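Local coordinates for protein 2-keto-3-deoxy-D-arabinonate dehydratase (Sulfolobus solfataricus, PDB 2Q18) that catalyses the dehydration of 2-dehydro-3-deoxy-D-arabinonate to 2,5-dioxopentanoate, a step in pentose oxidation, at residues A[1-5]-A[14-18]; A[75-81]-A[113-119]; A[211-215]-A[264-268]. All coordinates share one frame; numbering follows the deposited sequence.

Contact 1. Residues A[1-5]-A[14-18]; sequences MKLFR and SYAIL
The F4 ring lies against the CB of Y15, which sits over one ring face, toward the rim. The closest atoms are F4 CZ and Y15 CB, 3.4 Å apart. The F4 torsion accounts for this. With chi1 at 63°, CG stands between the backbone N and the carbonyl carbon, and the ring leans across toward the neighbouring strand. Y15 CD2 lies beside F4 CE2. The two ring planes are near parallel, at 26°, but slid apart, with centroids 5.5 Å from each other. The touch between the aromatics is therefore mainly a CH-pi contact from Y15 CB, with little ring overlap. I17 extends the same face of the sheet. Its CG2 packs on K2 CB at 3.7 Å and comes obliquely to the F4 ring near CE1.

These residues belong to the N-terminal beta hairpin of strands 2-8 and 11-17. K2 with I17 and F4 with Y15 are antiparallel hydrogen-bonded pairs. L3 with A16 and R5 with S14 are the non-hydrogen-bonded pairs between and beyond them. Each hydrogen-bonded pair makes two backbone bonds. In the first, I17 N reaches K2 O at 2.8 Å. In the second, F4 N reaches Y15 O at 2.9 Å.

At the start of the hairpin, M1 CG reaches A16 CB at 3.6 Å. On the face of L3 and A16, the R5 chain passes S14, with R5 CG 3.6 Å from S14 OG. The extended K2 chain takes its NZ to N278 O, while the R5 guanidinium makes a salt bridge with D72 and a bond to K69 O. M1, L3 and S14 touch helix 30-40. The hydroxyl of Y15, on the F4 side, is hydrogen-bonded to D46 of the second subunit.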
ATOM      1  N   MET A   1      28.378  13.382  -4.970  1.00 35.35           N
ATOM      2  CA  MET A   1      27.763  12.303  -4.149  1.00 36.39           C
ATOM      3  C   MET A   1      27.937  10.952  -4.848  1.00 34.27           C
ATOM      4  O   MET A   1      27.803  10.853  -6.067  1.00 34.05           O
ATOM      5  CB  MET A   1      26.282  12.629  -3.899  1.00 36.81           C
ATOM      6  CG  MET A   1      25.391  11.472  -3.461  1.00 39.02           C
ATOM      7  SD  MET A   1      23.774  12.061  -2.896  1.00 41.63           S
ATOM      8  CE  MET A   1      22.817  11.943  -4.404  1.00 40.27           C
ATOM      9  N   LYS A   2      28.264   9.924  -4.072  1.00 32.90           N
ATOM     10  CA  LYS A   2      28.331   8.565  -4.598  1.00 32.28           C
ATOM     11  C   LYS A   2      27.367   7.683  -3.815  1.00 31.34           C
ATOM     12  O   LYS A   2      27.513   7.480  -2.608  1.00 30.91           O
ATOM     13  CB  LYS A   2      29.762   8.020  -4.572  1.00 31.97           C
ATOM     14  CG  LYS A   2      30.741   8.875  -5.364  1.00 33.07           C
ATOM     15  CD  LYS A   2      32.132   8.277  -5.423  1.00 33.31           C
ATOM     16  CE  LYS A   2      33.056   9.198  -6.213  1.00 37.76           C
ATOM     17  NZ  LYS A   2      34.428   8.646  -6.336  1.00 38.83           N
ATOM     18  N   LEU A   3      26.377   7.166  -4.528  1.00 29.48           N
ATOM     19  CA  LEU A   3      25.244   6.498  -3.917  1.00 28.73           C
ATOM     20  C   LEU A   3      25.390   4.982  -3.989  1.00 27.08           C
ATOM     21  O   LEU A   3      25.684   4.430  -5.049  1.00 25.48           O
ATOM     22  CB  LEU A   3      23.972   6.965  -4.629  1.00 29.49           C
ATOM     23  CG  LEU A   3      22.593   6.462  -4.230  1.00 34.09           C
ATOM     24  CD1 LEU A   3      21.580   7.583  -4.434  1.00 34.07           C
ATOM     25  CD2 LEU A   3      22.235   5.255  -5.082  1.00 38.26           C
ATOM     26  N   PHE A   4      25.188   4.320  -2.855  1.00 25.49           N
ATOM     27  CA  PHE A   4      25.149   2.864  -2.816  1.00 24.77           C
ATOM     28  C   PHE A   4      23.956   2.363  -2.010  1.00 24.39           C
ATOM     29  O   PHE A   4      23.280   3.142  -1.336  1.00 23.49           O
ATOM     30  CB  PHE A   4      26.485   2.260  -2.329  1.00 24.84           C
ATOM     31  CG  PHE A   4      26.870   2.623  -0.909  1.00 23.36           C
ATOM     32  CD1 PHE A   4      27.464   3.851  -0.620  1.00 24.41           C
ATOM     33  CD2 PHE A   4      26.690   1.707   0.127  1.00 23.27           C
ATOM     34  CE1 PHE A   4      27.841   4.179   0.685  1.00 25.11           C
ATOM     35  CE2 PHE A   4      27.069   2.020   1.436  1.00 25.62           C
ATOM     36  CZ  PHE A   4      27.644   3.260   1.715  1.00 24.88           C
ATOM     37  N   ARG A   5      23.688   1.066  -2.103  1.00 23.43           N
ATOM     38  CA  ARG A   5      22.550   0.472  -1.418  1.00 23.09           C
ATOM     39  C   ARG A   5      22.935  -0.888  -0.859  1.00 23.35           C
ATOM     40  O   ARG A   5      23.689  -1.646  -1.487  1.00 22.54           O
ATOM     41  CB  ARG A   5      21.348   0.355  -2.370  1.00 22.45           C
ATOM     42  CG  ARG A   5      20.017  -0.026  -1.700  1.00 22.40           C
ATOM     43  CD  ARG A   5      18.849   0.029  -2.691  1.00 22.38           C
ATOM     44  NE  ARG A   5      19.021  -0.907  -3.802  1.00 21.76           N
ATOM     45  CZ  ARG A   5      18.038  -1.350  -4.578  1.00 23.45           C
ATOM     46  NH1 ARG A   5      16.787  -0.947  -4.380  1.00 22.86           N
ATOM     47  NH2 ARG A   5      18.304  -2.201  -5.559  1.00 22.09           N
ATOM     48  N   SER A  14      19.596   2.901   1.606  1.00 24.99           N
ATOM     49  CA  SER A  14      20.470   3.639   0.708  1.00 25.38           C
ATOM     50  C   SER A  14      21.371   4.598   1.466  1.00 26.34           C
ATOM     51  O   SER A  14      20.961   5.205   2.459  1.00 25.47           O
ATOM     52  CB  SER A  14      19.658   4.394  -0.343  1.00 25.73           C
ATOM     53  OG  SER A  14      19.171   3.499  -1.325  1.00 23.86           O
ATOM     54  N   TYR A  15      22.603   4.721   0.985  1.00 27.07           N
ATOM     55  CA  TYR A  15      23.583   5.615   1.571  1.00 28.49           C
ATOM     56  C   TYR A  15      24.269   6.407   0.476  1.00 30.61           C
ATOM     57  O   TYR A  15      24.363   5.958  -0.669  1.00 31.68           O
ATOM     58  CB  TYR A  15      24.647   4.837   2.351  1.00 27.52           C
ATOM     59  CG  TYR A  15      24.138   3.985   3.485  1.00 25.43           C
ATOM     60  CD1 TYR A  15      23.937   4.526   4.754  1.00 23.73           C
ATOM     61  CD2 TYR A  15      23.883   2.626   3.297  1.00 24.45           C
ATOM     62  CE1 TYR A  15      23.482   3.736   5.808  1.00 23.69           C
ATOM     63  CE2 TYR A  15      23.428   1.834   4.336  1.00 23.56           C
ATOM     64  CZ  TYR A  15      23.233   2.393   5.591  1.00 25.33           C
ATOM     65  OH  TYR A  15      22.775   1.604   6.625  1.00 25.88           O
ATOM     66  N   ALA A  16      24.748   7.590   0.842  1.00 32.82           N
ATOM     67  CA  ALA A  16      25.555   8.407  -0.046  1.00 35.12           C
ATOM     68  C   ALA A  16      26.884   8.705   0.635  1.00 37.03           C
ATOM     69  O   ALA A  16      26.913   9.089   1.808  1.00 37.35           O
ATOM     70  CB  ALA A  16      24.836   9.692  -0.378  1.00 34.63           C
ATOM     71  N   ILE A  17      27.980   8.508  -0.091  1.00 38.92           N
ATOM     72  CA  ILE A  17      29.283   8.956   0.396  1.00 41.04           C
ATOM     73  C   ILE A  17      29.664  10.265  -0.290  1.00 42.56           C
ATOM     74  O   ILE A  17      29.620  10.376  -1.516  1.00 42.20           O
ATOM     75  CB  ILE A  17      30.405   7.863   0.308  1.00 40.81           C
ATOM     76  CG1 ILE A  17      31.768   8.457   0.704  1.00 41.62           C
ATOM     77  CG2 ILE A  17      30.465   7.215  -1.071  1.00 40.42           C
ATOM     78  CD1 ILE A  17      32.753   7.457   1.304  1.00 42.51           C
ATOM     79  N   LEU A  18      29.993  11.260   0.529  1.00 44.97           N
ATOM     80  CA  LEU A  18      30.414  12.572   0.054  1.00 47.90           C
ATOM     81  C   LEU A  18      31.925  12.595  -0.180  1.00 49.53           C
ATOM     82  O   LEU A  18      32.646  11.705   0.285  1.00 50.32           O
ATOM     83  CB  LEU A  18      30.001  13.646   1.060  1.00 47.61           C
ATOM     84  CG  LEU A  18      28.592  14.255   0.989  1.00 48.59           C
ATOM     85  CD1 LEU A  18      27.489  13.266   0.583  1.00 48.58           C
ATOM     86  CD2 LEU A  18      28.252  14.922   2.314  1.00 48.43           C
TER

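Contact 2. Residues A[75-81]-A[113-119]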
ATOM      1  N   GLU A  75      14.047   0.239 -16.376  1.00 21.04           N
ATOM      2  CA  GLU A  75      14.444  -0.277 -17.683  1.00 21.47           C
ATOM      3  C   GLU A  75      15.940  -0.131 -17.852  1.00 20.89           C
ATOM      4  O   GLU A  75      16.536   0.826 -17.352  1.00 21.46           O
ATOM      5  CB  GLU A  75      13.719   0.466 -18.820  1.00 21.24           C
ATOM      6  CG  GLU A  75      12.205   0.294 -18.795  1.00 20.62           C
ATOM      7  CD  GLU A  75      11.483   1.003 -19.937  1.00 22.81           C
ATOM      8  OE1 GLU A  75      12.142   1.526 -20.865  1.00 23.29           O
ATOM      9  OE2 GLU A  75      10.238   1.024 -19.898  1.00 21.80           O
ATOM     10  N   VAL A  76      16.544  -1.089 -18.549  1.00 20.98           N
ATOM     11  CA  VAL A  76      17.948  -0.978 -18.939  1.00 21.22           C
ATOM     12  C   VAL A  76      18.054  -1.130 -20.449  1.00 20.67           C
ATOM     13  O   VAL A  76      17.555  -2.097 -21.026  1.00 21.07           O
ATOM     14  CB  VAL A  76      18.863  -2.017 -18.233  1.00 20.25           C
ATOM     15  CG1 VAL A  76      20.319  -1.791 -18.626  1.00 21.46           C
ATOM     16  CG2 VAL A  76      18.715  -1.937 -16.717  1.00 20.76           C
ATOM     17  N   TRP A  77      18.700  -0.154 -21.073  1.00 21.91           N
ATOM     18  CA  TRP A  77      18.910  -0.150 -22.510  1.00 23.26           C
ATOM     19  C   TRP A  77      20.407  -0.075 -22.798  1.00 25.18           C
ATOM     20  O   TRP A  77      21.193   0.396 -21.971  1.00 24.43           O
ATOM     21  CB  TRP A  77      18.206   1.051 -23.149  1.00 22.98           C
ATOM     22  CG  TRP A  77      16.700   0.986 -23.121  1.00 22.93           C
ATOM     23  CD1 TRP A  77      15.884   1.227 -22.052  1.00 22.03           C
ATOM     24  CD2 TRP A  77      15.837   0.678 -24.224  1.00 23.81           C
ATOM     25  NE1 TRP A  77      14.562   1.088 -22.420  1.00 22.45           N
ATOM     26  CE2 TRP A  77      14.506   0.752 -23.748  1.00 23.43           C
ATOM     27  CE3 TRP A  77      16.058   0.360 -25.573  1.00 23.64           C
ATOM     28  CZ2 TRP A  77      13.399   0.508 -24.571  1.00 23.00           C
ATOM     29  CZ3 TRP A  77      14.959   0.114 -26.390  1.00 23.82           C
ATOM     30  CH2 TRP A  77      13.645   0.195 -25.885  1.00 22.37           C
ATOM     31  N   GLY A  78      20.794  -0.529 -23.983  1.00 26.60           N
ATOM     32  CA  GLY A  78      22.187  -0.480 -24.378  1.00 28.85           C
ATOM     33  C   GLY A  78      22.389   0.128 -25.745  1.00 31.21           C
ATOM     34  O   GLY A  78      21.485   0.132 -26.583  1.00 30.34           O
ATOM     35  N   SER A  79      23.583   0.670 -25.947  1.00 33.30           N
ATOM     36  CA  SER A  79      24.044   1.062 -27.262  1.00 36.17           C
ATOM     37  C   SER A  79      25.305   0.255 -27.556  1.00 37.52           C
ATOM     38  O   SER A  79      25.980  -0.225 -26.639  1.00 38.99           O
ATOM     39  CB  SER A  79      24.327   2.561 -27.311  1.00 36.48           C
ATOM     40  OG  SER A  79      24.245   3.050 -28.642  1.00 40.89           O
ATOM     41  N   GLY A  80      25.599   0.068 -28.832  1.00 38.21           N
ATOM     42  CA  GLY A  80      26.803  -0.640 -29.242  1.00 38.71           C
ATOM     43  C   GLY A  80      27.426   0.040 -30.438  1.00 38.83           C
ATOM     44  O   GLY A  80      26.818   0.937 -31.038  1.00 38.62           O
ATOM     45  N   ILE A  81      28.637  -0.398 -30.782  1.00 38.94           N
ATOM     46  CA  ILE A  81      29.403   0.150 -31.910  1.00 38.68           C
ATOM     47  C   ILE A  81      29.542   1.668 -31.761  1.00 38.49           C
ATOM     48  O   ILE A  81      29.308   2.430 -32.702  1.00 38.55           O
ATOM     49  CB  ILE A  81      28.779  -0.241 -33.285  1.00 38.71           C
ATOM     50  CG1 ILE A  81      28.198  -1.659 -33.232  1.00 38.77           C
ATOM     51  CG2 ILE A  81      29.826  -0.134 -34.403  1.00 39.98           C
ATOM     52  CD1 ILE A  81      27.063  -1.907 -34.210  1.00 42.55           C
ATOM     53  N   PRO A 113      22.331   5.374 -34.555  1.00 33.36           N
ATOM     54  CA  PRO A 113      23.091   4.437 -33.728  1.00 33.14           C
ATOM     55  C   PRO A 113      22.280   3.186 -33.388  1.00 32.92           C
ATOM     56  O   PRO A 113      21.057   3.172 -33.563  1.00 32.96           O
ATOM     57  CB  PRO A 113      23.370   5.245 -32.457  1.00 33.05           C
ATOM     58  CG  PRO A 113      22.214   6.178 -32.351  1.00 33.89           C
ATOM     59  CD  PRO A 113      21.873   6.544 -33.780  1.00 33.51           C
ATOM     60  N   GLU A 114      22.962   2.146 -32.913  1.00 32.52           N
ATOM     61  CA  GLU A 114      22.285   0.957 -32.418  1.00 32.64           C
ATOM     62  C   GLU A 114      21.772   1.204 -31.001  1.00 32.30           C
ATOM     63  O   GLU A 114      22.517   1.669 -30.136  1.00 32.95           O
ATOM     64  CB  GLU A 114      23.225  -0.247 -32.429  1.00 32.84           C
ATOM     65  CG  GLU A 114      22.558  -1.545 -31.986  1.00 34.35           C
ATOM     66  CD  GLU A 114      23.552  -2.611 -31.581  1.00 36.01           C
ATOM     67  OE1 GLU A 114      24.668  -2.258 -31.155  1.00 39.77           O
ATOM     68  OE2 GLU A 114      23.210  -3.804 -31.687  1.00 36.06           O
ATOM     69  N   ILE A 115      20.494   0.904 -30.784  1.00 31.72           N
ATOM     70  CA  ILE A 115      19.860   0.986 -29.465  1.00 30.66           C
ATOM     71  C   ILE A 115      19.079  -0.306 -29.257  1.00 29.79           C
ATOM     72  O   ILE A 115      18.284  -0.694 -30.116  1.00 29.57           O
ATOM     73  CB  ILE A 115      18.878   2.199 -29.374  1.00 31.38           C
ATOM     74  CG1 ILE A 115      19.612   3.547 -29.500  1.00 30.87           C
ATOM     75  CG2 ILE A 115      18.018   2.143 -28.098  1.00 32.21           C
ATOM     76  CD1 ILE A 115      20.550   3.906 -28.347  1.00 33.88           C
ATOM     77  N   PHE A 116      19.312  -0.983 -28.133  1.00 27.94           N
ATOM     78  CA  PHE A 116      18.585  -2.218 -27.824  1.00 26.91           C
ATOM     79  C   PHE A 116      18.117  -2.257 -26.371  1.00 25.71           C
ATOM     80  O   PHE A 116      18.698  -1.601 -25.512  1.00 26.76           O
ATOM     81  CB  PHE A 116      19.431  -3.459 -28.165  1.00 27.16           C
ATOM     82  CG  PHE A 116      20.756  -3.520 -27.442  1.00 28.38           C
ATOM     83  CD1 PHE A 116      20.864  -4.162 -26.207  1.00 28.25           C
ATOM     84  CD2 PHE A 116      21.897  -2.948 -28.000  1.00 28.65           C
ATOM     85  CE1 PHE A 116      22.086  -4.219 -25.533  1.00 28.36           C
ATOM     86  CE2 PHE A 116      23.128  -2.998 -27.333  1.00 30.88           C
ATOM     87  CZ  PHE A 116      23.220  -3.635 -26.098  1.00 27.51           C
ATOM     88  N   PHE A 117      17.060  -3.016 -26.105  1.00 25.02           N
ATOM     89  CA  PHE A 117      16.607  -3.248 -24.737  1.00 24.30           C
ATOM     90  C   PHE A 117      17.496  -4.321 -24.111  1.00 24.38           C
ATOM     91  O   PHE A 117      17.691  -5.390 -24.694  1.00 23.86           O
ATOM     92  CB  PHE A 117      15.138  -3.692 -24.716  1.00 23.62           C
ATOM     93  CG  PHE A 117      14.561  -3.827 -23.326  1.00 23.01           C
ATOM     94  CD1 PHE A 117      14.498  -5.070 -22.699  1.00 23.28           C
ATOM     95  CD2 PHE A 117      14.079  -2.711 -22.646  1.00 23.69           C
ATOM     96  CE1 PHE A 117      13.964  -5.202 -21.410  1.00 24.40           C
ATOM     97  CE2 PHE A 117      13.546  -2.828 -21.360  1.00 25.41           C
ATOM     98  CZ  PHE A 117      13.490  -4.077 -20.740  1.00 24.71           C
ATOM     99  N   LYS A 118      18.017  -4.036 -22.920  1.00 24.56           N
ATOM    100  CA  LYS A 118      18.991  -4.917 -22.274  1.00 24.05           C
ATOM    101  C   LYS A 118      18.409  -5.743 -21.126  1.00 23.93           C
ATOM    102  O   LYS A 118      18.572  -6.965 -21.099  1.00 25.00           O
ATOM    103  CB  LYS A 118      20.215  -4.114 -21.808  1.00 23.58           C
ATOM    104  CG  LYS A 118      21.228  -4.899 -20.953  1.00 24.67           C
ATOM    105  CD  LYS A 118      21.802  -6.111 -21.693  1.00 22.60           C
ATOM    106  CE  LYS A 118      22.644  -6.967 -20.755  1.00 25.21           C
ATOM    107  NZ  LYS A 118      23.210  -8.169 -21.454  1.00 21.83           N
ATOM    108  N   ALA A 119      17.743  -5.085 -20.178  1.00 22.68           N
ATOM    109  CA  ALA A 119      17.257  -5.782 -18.998  1.00 23.46           C
ATOM    110  C   ALA A 119      16.114  -5.082 -18.280  1.00 23.39           C
ATOM    111  O   ALA A 119      15.952  -3.862 -18.361  1.00 22.59           O
ATOM    112  CB  ALA A 119      18.426  -6.034 -18.008  1.00 23.43           C
TER
HETATM  113  O   HOH W   1      25.807   2.926 -32.478  1.00 33.93           O
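V76 faces both K118 and A119 in a classic beta bulge, within the antiparallel pairing of strands 76-80 and 114-119. V76 O accepts two backbone bonds, from K118 N at 2.7 Å and from A119 N at 3.1 Å. Both donors come from the same face of its carbonyl plane. V76 N returns a bond to A119 O. Past the bulge, G78 and F116 form a hydrogen-bonded pair. G78 N meets F116 O at 2.8 Å.

W77 and F117 lie on one face of the sheet, with I115 CG2 against W77 CE3. The two aromatics form a T-shaped pair, with planes at 89° and the edge of F117 turned to the W77 face. F117 CD2 is 3.7 Å from W77 CE2. F117 CB also lies over the six-membered ring of W77. The indole is pinned at its edge, where NE1 donates to E75 OE1 at 2.9 Å, almost in the ring plane. E75 in turn makes a salt bridge to R123 of the third subunit, and F117 stacks on F117 of that subunit. Also on the W77 side, S79 OG donates to E114 O at 2.7 Å, approaching nearly in line with the carbonyl.

On the other face, F116 has chi1 of 58°, which lays its ring over the backbone of G78. G78 CA is 3.9 Å from the ring centroid. The glycine lets the ring come this close. A water links G80 O to E114 N.

I81 binds substrate, and its CD1 approaches E114 OE1, close to a phosphate ion probably from the crystallisation liquor. K118, one of the two bulge residues, brings its ammonium group to D164, a magnesium ligand, in a salt bridge, and to K182 O. There it would probably temper the negative charge of the carboxylate.

Contact 3. Residues A[211-215]-A[264-268]; sequences KIVRE and KGLKD
R214 and I212 reach from strand 207-214 to loop 264-268, across a gap too wide for backbone pairing. The nearest CA atoms are those of I212 and L266, 8.0 Å apart. R214 CA and K267 CA are 8.5 Å apart. The loop has no regular secondary structure here. Side chains make the contact.

R214 has the most surface buried. Its CG is anti to the backbone N, with chi1 at -175°, and the chain turns at chi3 to lay the guanidinium beside the loop. NH1 donates to G265 O at 2.9 Å. This oxygen lies close to the guanidinium plane, so it is met by the edge of the group. K267 crosses the R214 chain at about a right angle. Its CG lies over the centre of one guanidinium face, 3.3 Å from R214 CZ. A water bridges R214 NH2 and G265 O, accepting from NH2 at 3.1 Å and donating to the carbonyl at 2.6 Å.

I212 supplies the apolar part. Its CD1 meets L266 CD1 at 3.8 Å. Both residues also pack on P142, in the strand that carries magnesium ligands E143 and E145.

In the FAH-family fold this joins a strand of the five-stranded sheet to the loop leading into strand 271-276. D270 ties the two sides together: its carboxylate makes a salt bridge with R214 NH1, and its OD2 also takes the backbone N of K267. It would probably balance the charge of the arginine, while the aliphatic K267 chain covers the guanidinium face.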
ATOM      1  N   LYS A 211      39.167  -7.019 -16.149  1.00 30.47           N
ATOM      2  CA  LYS A 211      39.946  -8.192 -15.767  1.00 31.12           C
ATOM      3  C   LYS A 211      39.021  -9.384 -15.594  1.00 30.46           C
ATOM      4  O   LYS A 211      37.979  -9.284 -14.935  1.00 30.27           O
ATOM      5  CB  LYS A 211      40.712  -7.947 -14.465  1.00 31.57           C
ATOM      6  CG  LYS A 211      41.914  -7.037 -14.610  1.00 34.98           C
ATOM      7  CD  LYS A 211      42.431  -6.541 -13.263  1.00 42.51           C
ATOM      8  CE  LYS A 211      43.108  -7.642 -12.462  1.00 46.50           C
ATOM      9  NZ  LYS A 211      43.745  -7.102 -11.221  1.00 51.54           N
ATOM     10  N   ILE A 212      39.391 -10.501 -16.212  1.00 29.26           N
ATOM     11  CA  ILE A 212      38.735 -11.773 -15.956  1.00 28.52           C
ATOM     12  C   ILE A 212      39.720 -12.638 -15.173  1.00 30.01           C
ATOM     13  O   ILE A 212      40.807 -12.960 -15.663  1.00 29.99           O
ATOM     14  CB  ILE A 212      38.297 -12.479 -17.256  1.00 27.89           C
ATOM     15  CG1 ILE A 212      37.385 -11.553 -18.085  1.00 29.03           C
ATOM     16  CG2 ILE A 212      37.608 -13.810 -16.930  1.00 24.29           C
ATOM     17  CD1 ILE A 212      37.147 -12.004 -19.529  1.00 29.42           C
ATOM     18  N   VAL A 213      39.337 -12.990 -13.950  1.00 30.06           N
ATOM     19  CA  VAL A 213      40.197 -13.754 -13.053  1.00 29.44           C
ATOM     20  C   VAL A 213      39.680 -15.183 -12.960  1.00 30.36           C
ATOM     21  O   VAL A 213      38.530 -15.416 -12.574  1.00 30.34           O
ATOM     22  CB  VAL A 213      40.298 -13.098 -11.651  1.00 29.89           C
ATOM     23  CG1 VAL A 213      41.239 -13.896 -10.739  1.00 29.99           C
ATOM     24  CG2 VAL A 213      40.779 -11.660 -11.769  1.00 27.59           C
ATOM     25  N   ARG A 214      40.533 -16.132 -13.345  1.00 30.42           N
ATOM     26  CA  ARG A 214      40.201 -17.549 -13.326  1.00 31.46           C
ATOM     27  C   ARG A 214      41.147 -18.262 -12.366  1.00 32.18           C
ATOM     28  O   ARG A 214      42.357 -18.267 -12.582  1.00 31.85           O
ATOM     29  CB  ARG A 214      40.329 -18.142 -14.733  1.00 31.26           C
ATOM     30  CG  ARG A 214      39.892 -19.600 -14.850  1.00 31.78           C
ATOM     31  CD  ARG A 214      39.635 -19.977 -16.304  1.00 34.93           C
ATOM     32  NE  ARG A 214      38.555 -19.176 -16.879  1.00 34.95           N
ATOM     33  CZ  ARG A 214      38.173 -19.214 -18.155  1.00 38.18           C
ATOM     34  NH1 ARG A 214      37.173 -18.438 -18.565  1.00 31.19           N
ATOM     35  NH2 ARG A 214      38.771 -20.029 -19.021  1.00 35.21           N
ATOM     36  N   GLU A 215      40.591 -18.852 -11.308  1.00 33.15           N
ATOM     37  CA  GLU A 215      41.389 -19.515 -10.268  1.00 34.57           C
ATOM     38  C   GLU A 215      42.614 -18.688  -9.845  1.00 32.36           C
ATOM     39  O   GLU A 215      43.729 -19.216  -9.753  1.00 31.83           O
ATOM     40  CB  GLU A 215      41.805 -20.928 -10.719  1.00 34.70           C
ATOM     41  CG  GLU A 215      40.645 -21.922 -10.776  1.00 37.63           C
ATOM     42  CD  GLU A 215      41.045 -23.281 -11.333  1.00 41.17           C
ATOM     43  OE1 GLU A 215      41.812 -23.333 -12.325  1.00 49.00           O
ATOM     44  OE2 GLU A 215      40.572 -24.302 -10.786  1.00 48.17           O
ATOM     45  N   LYS A 264      38.471 -16.554 -24.919  1.00 38.82           N
ATOM     46  CA  LYS A 264      38.346 -15.911 -23.609  1.00 37.31           C
ATOM     47  C   LYS A 264      36.929 -15.956 -23.028  1.00 36.49           C
ATOM     48  O   LYS A 264      36.570 -15.147 -22.169  1.00 36.61           O
ATOM     49  CB  LYS A 264      38.882 -14.472 -23.658  1.00 37.26           C
ATOM     50  CG  LYS A 264      40.371 -14.355 -24.004  1.00 38.95           C
ATOM     51  CD  LYS A 264      41.247 -15.117 -23.008  1.00 40.24           C
ATOM     52  CE  LYS A 264      42.713 -15.127 -23.412  1.00 42.78           C
ATOM     53  NZ  LYS A 264      43.354 -13.799 -23.225  1.00 48.24           N
ATOM     54  N   GLY A 265      36.136 -16.917 -23.494  1.00 35.52           N
ATOM     55  CA  GLY A 265      34.780 -17.114 -23.001  1.00 34.70           C
ATOM     56  C   GLY A 265      34.735 -17.378 -21.507  1.00 34.95           C
ATOM     57  O   GLY A 265      35.535 -18.154 -20.971  1.00 33.61           O
ATOM     58  N   LEU A 266      33.798 -16.713 -20.837  1.00 33.93           N
ATOM     59  CA  LEU A 266      33.575 -16.874 -19.404  1.00 33.48           C
ATOM     60  C   LEU A 266      33.196 -18.304 -19.045  1.00 33.29           C
ATOM     61  O   LEU A 266      32.510 -18.984 -19.808  1.00 32.98           O
ATOM     62  CB  LEU A 266      32.450 -15.934 -18.956  1.00 33.45           C
ATOM     63  CG  LEU A 266      32.716 -14.600 -18.250  1.00 34.70           C
ATOM     64  CD1 LEU A 266      34.080 -13.977 -18.542  1.00 33.24           C
ATOM     65  CD2 LEU A 266      31.578 -13.614 -18.534  1.00 32.76           C
ATOM     66  N   LYS A 267      33.645 -18.759 -17.881  1.00 33.55           N
ATOM     67  CA  LYS A 267      33.131 -20.007 -17.321  1.00 35.09           C
ATOM     68  C   LYS A 267      32.795 -19.908 -15.838  1.00 33.01           C
ATOM     69  O   LYS A 267      33.120 -18.922 -15.181  1.00 32.62           O
ATOM     70  CB  LYS A 267      34.037 -21.212 -17.632  1.00 36.09           C
ATOM     71  CG  LYS A 267      35.506 -21.042 -17.333  1.00 39.01           C
ATOM     72  CD  LYS A 267      36.317 -22.283 -17.777  1.00 38.90           C
ATOM     73  CE  LYS A 267      36.332 -22.447 -19.298  1.00 45.08           C
ATOM     74  NZ  LYS A 267      37.170 -23.600 -19.741  1.00 49.42           N
ATOM     75  N   ASP A 268      32.117 -20.935 -15.336  1.00 33.12           N
ATOM     76  CA  ASP A 268      31.681 -20.999 -13.950  1.00 33.14           C
ATOM     77  C   ASP A 268      32.821 -20.641 -13.001  1.00 33.00           C
ATOM     78  O   ASP A 268      33.953 -21.106 -13.172  1.00 32.21           O
ATOM     79  CB  ASP A 268      31.142 -22.397 -13.639  1.00 33.64           C
ATOM     80  CG  ASP A 268      30.258 -22.425 -12.408  1.00 35.36           C
ATOM     81  OD1 ASP A 268      29.171 -21.803 -12.431  1.00 36.02           O
ATOM     82  OD2 ASP A 268      30.641 -23.083 -11.419  1.00 34.91           O
TER
HETATM   83  O   HOH W   2      37.535 -19.632 -21.805  1.00 28.40           O

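Contacts 1 and 2 are buried antiparallel strand pairings. Contact 3 is partly buried and joins a strand to a loop. Each contact uses its own elements: the strand of contact 3 is in the five-stranded sheet, to which the strands of the other two do not belong. Contact 1 closes a hairpin of neighbouring strands near the N-terminus. Contact 2 joins segments 32 residues apart and includes a substrate-binding residue. The centres of contacts 1 and 2 are about 26 Å apart. Regular backbone bonds carry contact 1, a bulge interrupts them in contact 2, and an arginine side chain replaces them in contact 3. Contacts 1 and 2 reach other subunits; no other chain of the tetramer touches contact 3.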